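Local structure of membrane-fusion protein (Streptococcus pneumoniae, 5XU0) at residues B[2-11]-B[252-263]; B[13-23]-B[139-147]. The protein serves as the membrane-fusion component of a MacAB-like efflux pump, probably forming the channel that carries substrates away from the membrane transporter. The protein carries 2 engineered substitutions. One frame throughout, in Å; residues are numbered along the deposited sequence.

Contact 1: B[2-11]-B[252-263]; sequences SVLLSGTVTA and LKQGFSVNMEVK. Engineered in segment 252-263: Met260 (natural residue Ile).
Val9 packs against Phe256 where strand 3-10 runs antiparallel to strand 257-262. CG2 of Val9 does most of the packing at the turn end. It lies 3.6 Å from CB of Phe256, the two side chains running side by side, and also meets CG2 of Val258. CG1 of Val9, anti to the backbone N (chi1 -171°), turns instead to the backbone of Gln254. Farther along, the side chains of Leu5 and Val262 cross, with CD1 of Leu5 3.8 Å from CG2 of Val262. Engineered Met260, a selenomethionine, bends at chi3 (-57°), and its CE comes 4.2 Å from Leu5 CB. At the end of the pair, Ser2 OG donates to Glu261 OE2 at 2.9 Å, on the anti side of the carboxylate and 25° out of its plane. Backbone bonds tie Val3 to Val262 and Leu5 to Met260; those between Gly7 and Val258 are weak. A type II turn from Lys253 to Phe256 leads into strand 257-262; there Val9 N donates to Phe256 O. Val9, Leu5 and Met260 continue onto Val179, Leu183 and Tyr241 of strands 178-183 and 239-246. Val258 and Val262 reach Phe199 and Val197 of strand 196-201, so this pair closes the six-stranded barrel.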
loop_
_atom_site.group_PDB
_atom_site.type_symbol
_atom_site.label_atom_id
_atom_site.label_comp_id
_atom_site.label_asym_id
_atom_site.label_seq_id
_atom_site.Cartn_x
_atom_site.Cartn_y
_atom_site.Cartn_z
ATOM N N SER B 2 -0.185 36.679 39.850
ATOM C CA SER B 2 -0.793 35.556 39.146
ATOM C C SER B 2 -0.144 35.351 37.779
ATOM O O SER B 2 0.853 35.994 37.454
ATOM C CB SER B 2 -2.302 35.772 39.000
ATOM O OG SER B 2 -2.587 36.905 38.204
ATOM N N VAL B 3 -0.712 34.449 36.982
ATOM C CA VAL B 3 -0.149 34.068 35.689
ATOM C C VAL B 3 -1.285 33.973 34.681
ATOM O O VAL B 3 -2.310 33.341 34.953
ATOM C CB VAL B 3 0.612 32.729 35.772
ATOM C CG1 VAL B 3 0.746 32.104 34.393
ATOM C CG2 VAL B 3 1.980 32.920 36.418
ATOM N N LEU B 4 -1.112 34.599 33.519
ATOM C CA LEU B 4 -2.128 34.582 32.477
ATOM C C LEU B 4 -1.708 33.684 31.330
ATOM O O LEU B 4 -0.535 33.652 30.943
ATOM C CB LEU B 4 -2.421 35.977 31.932
ATOM C CG LEU B 4 -2.822 36.998 32.977
ATOM C CD1 LEU B 4 -1.627 37.851 33.190
ATOM C CD2 LEU B 4 -4.015 37.817 32.518
ATOM N N LEU B 5 -2.688 32.972 30.783
ATOM C CA LEU B 5 -2.476 32.027 29.704
ATOM C C LEU B 5 -3.623 32.149 28.715
ATOM O O LEU B 5 -4.734 32.545 29.075
ATOM C CB LEU B 5 -2.383 30.592 30.237
ATOM C CG LEU B 5 -1.321 30.385 31.317
ATOM C CD1 LEU B 5 -1.512 29.071 32.054
ATOM C CD2 LEU B 5 0.069 30.480 30.704
ATOM N N SER B 6 -3.338 31.826 27.459
ATOM C CA SER B 6 -4.373 31.664 26.453
ATOM C C SER B 6 -4.685 30.181 26.288
ATOM O O SER B 6 -3.937 29.311 26.740
ATOM C CB SER B 6 -3.941 32.272 25.117
ATOM O OG SER B 6 -4.291 33.643 25.050
ATOM N N GLY B 7 -5.810 29.902 25.646
ATOM C CA GLY B 7 -6.207 28.525 25.422
ATOM C C GLY B 7 -7.512 28.486 24.663
ATOM O O GLY B 7 -8.204 29.498 24.514
ATOM N N THR B 8 -7.842 27.292 24.181
ATOM C CA THR B 8 -9.077 27.090 23.443
ATOM C C THR B 8 -9.953 26.070 24.155
ATOM O O THR B 8 -9.460 25.165 24.844
ATOM C CB THR B 8 -8.809 26.638 22.002
ATOM O OG1 THR B 8 -8.004 25.455 22.008
ATOM C CG2 THR B 8 -8.087 27.729 21.232
ATOM N N VAL B 9 -11.265 26.246 23.989
ATOM C CA VAL B 9 -12.250 25.328 24.549
ATOM C C VAL B 9 -12.261 24.070 23.691
ATOM O O VAL B 9 -12.675 24.099 22.529
ATOM C CB VAL B 9 -13.642 25.963 24.628
ATOM C CG1 VAL B 9 -14.588 25.065 25.420
ATOM C CG2 VAL B 9 -13.554 27.336 25.261
ATOM N N THR B 10 -11.786 22.971 24.257
ATOM C CA THR B 10 -11.793 21.687 23.586
ATOM C C THR B 10 -12.626 20.706 24.394
ATOM O O THR B 10 -12.868 20.892 25.591
ATOM C CB THR B 10 -10.374 21.136 23.405
ATOM O OG1 THR B 10 -10.013 20.368 24.561
ATOM C CG2 THR B 10 -9.380 22.269 23.233
ATOM N N ALA B 11 -13.071 19.656 23.725
ATOM C CA ALA B 11 -13.764 18.600 24.432
ATOM C C ALA B 11 -12.760 17.603 24.992
ATOM O O ALA B 11 -11.589 17.573 24.605
ATOM C CB ALA B 11 -14.756 17.897 23.519
ATOM N N LEU B 252 -21.233 28.209 26.751
ATOM C CA LEU B 252 -19.820 28.097 26.407
ATOM C C LEU B 252 -19.644 26.884 25.504
ATOM O O LEU B 252 -19.833 25.744 25.942
ATOM C CB LEU B 252 -18.979 27.958 27.672
ATOM C CG LEU B 252 -17.464 27.804 27.523
ATOM C CD1 LEU B 252 -16.800 29.136 27.182
ATOM C CD2 LEU B 252 -16.866 27.190 28.787
ATOM N N LYS B 253 -19.274 27.124 24.249
ATOM C CA LYS B 253 -19.177 26.073 23.247
ATOM C C LYS B 253 -17.738 25.913 22.770
ATOM O O LYS B 253 -16.956 26.869 22.780
ATOM C CB LYS B 253 -20.114 26.361 22.070
ATOM C CG LYS B 253 -21.448 26.948 22.504
ATOM C CD LYS B 253 -22.588 25.974 22.233
ATOM C CE LYS B 253 -23.909 26.693 21.993
ATOM N NZ LYS B 253 -24.932 25.808 21.364
ATOM N N GLN B 254 -17.405 24.687 22.357
ATOM C CA GLN B 254 -16.029 24.327 22.037
ATOM C C GLN B 254 -15.457 25.232 20.951
ATOM O O GLN B 254 -16.185 25.807 20.137
ATOM C CB GLN B 254 -15.960 22.873 21.579
ATOM C CG GLN B 254 -17.011 21.969 22.190
ATOM C CD GLN B 254 -16.825 20.516 21.807
ATOM O OE1 GLN B 254 -15.760 20.119 21.333
ATOM N NE2 GLN B 254 -17.865 19.712 22.007
ATOM N N GLY B 255 -14.129 25.346 20.939
ATOM C CA GLY B 255 -13.431 26.190 19.992
ATOM C C GLY B 255 -13.313 27.643 20.393
ATOM O O GLY B 255 -12.564 28.386 19.746
ATOM N N PHE B 256 -14.018 28.070 21.438
ATOM C CA PHE B 256 -13.978 29.465 21.858
ATOM C C PHE B 256 -12.576 29.860 22.306
ATOM O O PHE B 256 -11.933 29.145 23.081
ATOM C CB PHE B 256 -14.973 29.702 22.996
ATOM C CG PHE B 256 -16.364 30.026 22.534
ATOM C CD1 PHE B 256 -16.613 30.357 21.213
ATOM C CD2 PHE B 256 -17.423 30.015 23.428
ATOM C CE1 PHE B 256 -17.894 30.660 20.789
ATOM C CE2 PHE B 256 -18.706 30.318 23.011
ATOM C CZ PHE B 256 -18.942 30.641 21.690
ATOM N N SER B 257 -12.100 31.001 21.814
ATOM C CA SER B 257 -10.864 31.563 22.336
ATOM C C SER B 257 -11.115 32.134 23.726
ATOM O O SER B 257 -12.177 32.699 24.002
ATOM C CB SER B 257 -10.322 32.639 21.401
ATOM O OG SER B 257 -8.905 32.673 21.456
ATOM N N VAL B 258 -10.130 31.985 24.605
ATOM C CA VAL B 258 -10.335 32.176 26.036
ATOM C C VAL B 258 -9.082 32.801 26.636
ATOM O O VAL B 258 -7.958 32.464 26.251
ATOM C CB VAL B 258 -10.698 30.831 26.707
ATOM C CG1 VAL B 258 -10.261 30.797 28.157
ATOM C CG2 VAL B 258 -12.195 30.571 26.593
ATOM N N ASN B 259 -9.280 33.726 27.576
ATOM C CA ASN B 259 -8.193 34.396 28.279
ATOM C C ASN B 259 -8.290 34.069 29.761
ATOM O O ASN B 259 -9.373 34.163 30.348
ATOM C CB ASN B 259 -8.248 35.903 28.051
ATOM C CG ASN B 259 -8.321 36.259 26.584
ATOM O OD1 ASN B 259 -7.316 36.211 25.871
ATOM N ND2 ASN B 259 -9.518 36.601 26.116
HETATM N N MSE B 260 -7.165 33.688 30.360
HETATM C CA MSE B 260 -7.190 33.077 31.686
HETATM C C MSE B 260 -6.214 33.683 32.685
HETATM O O MSE B 260 -5.154 34.175 32.311
HETATM C CB MSE B 260 -6.904 31.583 31.565
HETATM C CG MSE B 260 -7.245 30.991 30.213
HETATM SE SE MSE B 260 -7.632 29.107 30.364
HETATM C CE MSE B 260 -5.950 28.561 31.183
ATOM N N GLU B 261 -6.580 33.620 33.963
ATOM C CA GLU B 261 -5.729 34.049 35.065
ATOM C C GLU B 261 -5.590 32.892 36.043
ATOM O O GLU B 261 -6.595 32.391 36.558
ATOM C CB GLU B 261 -6.316 35.277 35.763
ATOM C CG GLU B 261 -5.349 35.983 36.693
ATOM C CD GLU B 261 -5.960 37.212 37.331
ATOM O OE1 GLU B 261 -6.982 37.706 36.808
ATOM O OE2 GLU B 261 -5.418 37.682 38.353
ATOM N N VAL B 262 -4.356 32.460 36.291
ATOM C CA VAL B 262 -4.084 31.383 37.238
ATOM C C VAL B 262 -3.749 32.003 38.583
ATOM O O VAL B 262 -2.765 32.742 38.711
ATOM C CB VAL B 262 -2.945 30.471 36.766
ATOM C CG1 VAL B 262 -2.793 29.319 37.750
ATOM C CG2 VAL B 262 -3.218 29.969 35.366
ATOM N N LYS B 263 -4.553 31.685 39.589
ATOM C CA LYS B 263 -4.386 32.274 40.909
ATOM C C LYS B 263 -3.123 31.751 41.582
ATOM O O LYS B 263 -2.887 30.539 41.627
ATOM C CB LYS B 263 -5.606 31.967 41.775
ATOM C CG LYS B 263 -5.588 32.638 43.130
ATOM C CD LYS B 263 -5.361 34.138 43.015
ATOM C CE LYS B 263 -5.618 34.809 44.354
ATOM N NZ LYS B 263 -4.994 36.152 44.450
#

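Contact 2: B[13-23]-B[139-147]; sequences NEQYVYFDASK and AMTVLSTLE. Engineered in segment 139-147: Met140 (natural residue Thr).
This is a packing contact between two sheets, made by side chains and placed in the barrel-sandwich region. Strand 14-18 belongs to the four-stranded sheet, and strand 141-143 is an outermost strand of the three-stranded one. Val17 CG1 faces Val142 CG1 at 4.3 Å. Leu146 sends CD1 to CB of Asn13 at 3.6 Å, while its other branch, CD2, meets CB of Gln15. Its CG sits between the backbone N and the carbonyl carbon (chi1 61°), and from there the two methyls part. Gln15 reaches across with an extended chain, its CG anti to the backbone N (chi1 -174°). Its NE2 makes a weak bond to Leu143 O, and its OE1 lies 3.5 Å from Ser144 CA. Ser144 OG accepts from Leu146 N at 3.2 Å, an ST turn that shapes the backbone beside Leu146. At the far end Lys23, also extended, donates from NZ to Ala139 O at 2.9 Å, tilted 17° from the carbonyl plane. Ile171 lies against both Gln15 and Leu146, and Val44 against Val142. Asn156 of a neighbouring subunit packs on Gln15. The chemistry is thus mixed: Val17, Val142 and Leu146 give apolar packing, and Gln15 adds a weak amide bond. The lysine bond ties the 3-10 segment 21-23 to the residue just after helix 109-138, where the carbonyl would be expected to attract its positive charge.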
loop_
_atom_site.group_PDB
_atom_site.type_symbol
_atom_site.label_atom_id
_atom_site.label_comp_id
_atom_site.label_asym_id
_atom_site.label_seq_id
_atom_site.Cartn_x
_atom_site.Cartn_y
_atom_site.Cartn_z
ATOM N N ASN B 13 -13.690 13.981 25.593
ATOM C CA ASN B 13 -13.921 12.646 25.067
ATOM C C ASN B 13 -14.476 12.739 23.653
ATOM O O ASN B 13 -15.391 13.526 23.390
ATOM C CB ASN B 13 -14.883 11.875 25.971
ATOM C CG ASN B 13 -14.408 11.824 27.406
ATOM O OD1 ASN B 13 -13.269 11.443 27.681
ATOM N ND2 ASN B 13 -15.276 12.216 28.333
ATOM N N GLU B 14 -13.919 11.935 22.753
ATOM C CA GLU B 14 -14.372 11.894 21.374
ATOM C C GLU B 14 -14.113 10.502 20.820
ATOM O O GLU B 14 -13.433 9.678 21.438
ATOM C CB GLU B 14 -13.674 12.958 20.522
ATOM C CG GLU B 14 -12.158 12.858 20.555
ATOM C CD GLU B 14 -11.498 13.597 19.412
ATOM O OE1 GLU B 14 -12.171 13.831 18.386
ATOM O OE2 GLU B 14 -10.302 13.939 19.536
ATOM N N GLN B 15 -14.667 10.250 19.637
ATOM C CA GLN B 15 -14.525 8.960 18.983
ATOM C C GLN B 15 -14.659 9.136 17.480
ATOM O O GLN B 15 -15.623 9.747 17.000
ATOM C CB GLN B 15 -15.567 7.958 19.491
ATOM C CG GLN B 15 -15.384 6.556 18.943
ATOM C CD GLN B 15 -16.531 5.636 19.292
ATOM O OE1 GLN B 15 -17.688 5.922 18.987
ATOM N NE2 GLN B 15 -16.215 4.517 19.930
ATOM N N TYR B 16 -13.673 8.616 16.755
ATOM C CA TYR B 16 -13.728 8.462 15.311
ATOM C C TYR B 16 -13.958 6.994 14.985
ATOM O O TYR B 16 -13.321 6.112 15.568
ATOM C CB TYR B 16 -12.428 8.919 14.643
ATOM C CG TYR B 16 -12.035 10.362 14.869
ATOM C CD1 TYR B 16 -12.428 11.354 13.981
ATOM C CD2 TYR B 16 -11.241 10.726 15.951
ATOM C CE1 TYR B 16 -12.059 12.672 14.173
ATOM C CE2 TYR B 16 -10.867 12.043 16.152
ATOM C CZ TYR B 16 -11.280 13.011 15.259
ATOM O OH TYR B 16 -10.912 14.324 15.452
ATOM N N VAL B 17 -14.868 6.730 14.056
ATOM C CA VAL B 17 -14.991 5.408 13.463
ATOM C C VAL B 17 -14.667 5.563 11.982
ATOM O O VAL B 17 -15.333 6.314 11.247
ATOM C CB VAL B 17 -16.362 4.749 13.715
ATOM C CG1 VAL B 17 -16.697 4.797 15.203
ATOM C CG2 VAL B 17 -17.483 5.338 12.883
ATOM N N TYR B 18 -13.574 4.923 11.580
ATOM C CA TYR B 18 -13.076 4.901 10.216
ATOM C C TYR B 18 -13.540 3.626 9.531
ATOM O O TYR B 18 -13.829 2.620 10.184
ATOM C CB TYR B 18 -11.543 4.960 10.177
ATOM C CG TYR B 18 -10.897 6.013 11.058
ATOM C CD1 TYR B 18 -10.767 7.325 10.625
ATOM C CD2 TYR B 18 -10.388 5.687 12.310
ATOM C CE1 TYR B 18 -10.159 8.281 11.419
ATOM C CE2 TYR B 18 -9.779 6.640 13.110
ATOM C CZ TYR B 18 -9.669 7.934 12.661
ATOM O OH TYR B 18 -9.066 8.891 13.452
ATOM N N PHE B 19 -13.596 3.672 8.205
ATOM C CA PHE B 19 -13.968 2.495 7.435
ATOM C C PHE B 19 -12.957 1.372 7.649
ATOM O O PHE B 19 -11.760 1.608 7.834
ATOM C CB PHE B 19 -14.063 2.846 5.950
ATOM C CG PHE B 19 -14.531 1.711 5.087
ATOM C CD1 PHE B 19 -15.881 1.434 4.958
ATOM C CD2 PHE B 19 -13.621 0.920 4.406
ATOM C CE1 PHE B 19 -16.316 0.390 4.166
ATOM C CE2 PHE B 19 -14.048 -0.126 3.613
ATOM C CZ PHE B 19 -15.398 -0.391 3.492
ATOM N N ASP B 20 -13.454 0.137 7.625
ATOM C CA ASP B 20 -12.616 -1.047 7.802
ATOM C C ASP B 20 -13.019 -2.076 6.755
ATOM O O ASP B 20 -14.081 -2.697 6.869
ATOM C CB ASP B 20 -12.753 -1.619 9.213
ATOM C CG ASP B 20 -11.690 -2.654 9.534
ATOM O OD1 ASP B 20 -11.002 -3.123 8.600
ATOM O OD2 ASP B 20 -11.549 -3.007 10.722
ATOM N N ALA B 21 -12.169 -2.255 5.740
ATOM C CA ALA B 21 -12.443 -3.230 4.689
ATOM C C ALA B 21 -12.454 -4.655 5.224
ATOM O O ALA B 21 -13.212 -5.497 4.727
ATOM C CB ALA B 21 -11.407 -3.097 3.577
ATOM N N SER B 22 -11.626 -4.945 6.230
ATOM C CA SER B 22 -11.570 -6.281 6.810
ATOM C C SER B 22 -12.863 -6.676 7.509
ATOM O O SER B 22 -13.009 -7.842 7.891
ATOM C CB SER B 22 -10.400 -6.375 7.790
ATOM O OG SER B 22 -10.760 -5.875 9.066
ATOM N N LYS B 23 -13.794 -5.742 7.695
ATOM C CA LYS B 23 -15.120 -6.065 8.196
ATOM C C LYS B 23 -16.127 -6.286 7.076
ATOM O O LYS B 23 -17.244 -6.733 7.351
ATOM C CB LYS B 23 -15.616 -4.961 9.138
ATOM C CG LYS B 23 -14.730 -4.773 10.365
ATOM C CD LYS B 23 -15.480 -4.141 11.528
ATOM C CE LYS B 23 -14.616 -4.120 12.784
ATOM N NZ LYS B 23 -15.423 -4.115 14.038
ATOM N N ALA B 139 -18.935 -8.025 15.805
ATOM C CA ALA B 139 -18.002 -7.042 15.257
ATOM C C ALA B 139 -18.521 -6.371 13.991
ATOM O O ALA B 139 -17.763 -5.631 13.350
ATOM C CB ALA B 139 -16.648 -7.695 14.977
HETATM N N MSE B 140 -19.772 -6.606 13.609
HETATM C CA MSE B 140 -20.344 -5.999 12.414
HETATM C C MSE B 140 -21.211 -4.809 12.796
HETATM O O MSE B 140 -21.862 -4.197 11.949
HETATM C CB MSE B 140 -21.157 -7.028 11.629
HETATM C CG MSE B 140 -20.367 -8.274 11.277
HETATM SE SE MSE B 140 -18.881 -7.879 10.091
HETATM C CE MSE B 140 -19.913 -7.709 8.463
ATOM N N THR B 141 -21.220 -4.500 14.090
ATOM C CA THR B 141 -21.887 -3.320 14.630
ATOM C C THR B 141 -20.903 -2.631 15.564
ATOM O O THR B 141 -20.572 -3.169 16.624
ATOM C CB THR B 141 -23.174 -3.684 15.380
ATOM O OG1 THR B 141 -22.884 -4.660 16.392
ATOM C CG2 THR B 141 -24.226 -4.239 14.427
ATOM N N VAL B 142 -20.430 -1.460 15.175
ATOM C CA VAL B 142 -19.512 -0.691 16.005
ATOM C C VAL B 142 -20.322 0.179 16.956
ATOM O O VAL B 142 -21.310 0.810 16.561
ATOM C CB VAL B 142 -18.555 0.143 15.133
ATOM C CG1 VAL B 142 -17.402 0.671 15.961
ATOM C CG2 VAL B 142 -18.015 -0.718 13.996
ATOM N N LEU B 143 -19.904 0.202 18.220
ATOM C CA LEU B 143 -20.633 0.869 19.288
ATOM C C LEU B 143 -19.872 2.095 19.776
ATOM O O LEU B 143 -18.662 2.229 19.573
ATOM C CB LEU B 143 -20.881 -0.090 20.457
ATOM C CG LEU B 143 -21.367 -1.490 20.087
ATOM C CD1 LEU B 143 -21.500 -2.344 21.335
ATOM C CD2 LEU B 143 -22.688 -1.420 19.336
ATOM N N SER B 144 -20.602 2.994 20.432
ATOM C CA SER B 144 -20.029 4.249 20.898
ATOM C C SER B 144 -19.325 4.041 22.231
ATOM O O SER B 144 -19.764 3.249 23.063
ATOM C CB SER B 144 -21.114 5.317 21.041
ATOM O OG SER B 144 -20.715 6.335 21.944
ATOM N N THR B 145 -18.223 4.756 22.429
ATOM C CA THR B 145 -17.418 4.617 23.633
ATOM C C THR B 145 -17.748 5.658 24.695
ATOM O O THR B 145 -17.068 5.708 25.724
ATOM C CB THR B 145 -15.931 4.683 23.294
ATOM O OG1 THR B 145 -15.711 5.641 22.259
ATOM C CG2 THR B 145 -15.427 3.325 22.838
ATOM N N LEU B 146 -18.790 6.457 24.493
ATOM C CA LEU B 146 -19.032 7.563 25.410
ATOM C C LEU B 146 -20.407 8.158 25.152
ATOM O O LEU B 146 -20.974 8.019 24.065
ATOM C CB LEU B 146 -17.964 8.649 25.260
ATOM C CG LEU B 146 -17.906 9.279 23.865
ATOM C CD1 LEU B 146 -17.688 10.787 23.941
ATOM C CD2 LEU B 146 -16.821 8.628 23.021
ATOM N N GLU B 147 -20.936 8.818 26.181
ATOM C CA GLU B 147 -22.006 9.782 25.975
ATOM C C GLU B 147 -21.478 10.931 25.131
ATOM O O GLU B 147 -20.453 11.532 25.460
ATOM C CB GLU B 147 -22.518 10.313 27.312
ATOM C CG GLU B 147 -23.496 9.403 28.028
ATOM C CD GLU B 147 -22.822 8.520 29.060
ATOM O OE1 GLU B 147 -21.899 7.763 28.691
ATOM O OE2 GLU B 147 -23.212 8.592 30.245
#

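Contacts 1 and 2 lie about 31 Å apart, centre to centre, in different parts of an elongated chain. Their first segments, 2-11 and 13-23, nearly adjoin, so the chain passes straight from strand 3-10 of the closed barrel to strand 14-18 of the sandwich. Contact 2 is nested within the loop closed by contact 1. Between its segments the chain runs out and back through helices 49-77 and 109-138. It then returns through the rest of the sandwich and the barrel to strand 257-262. This order of barrel, sandwich and helical hairpin fits a membrane-fusion protein. Other subunits touch both contacts, consistent with assembly into a channel.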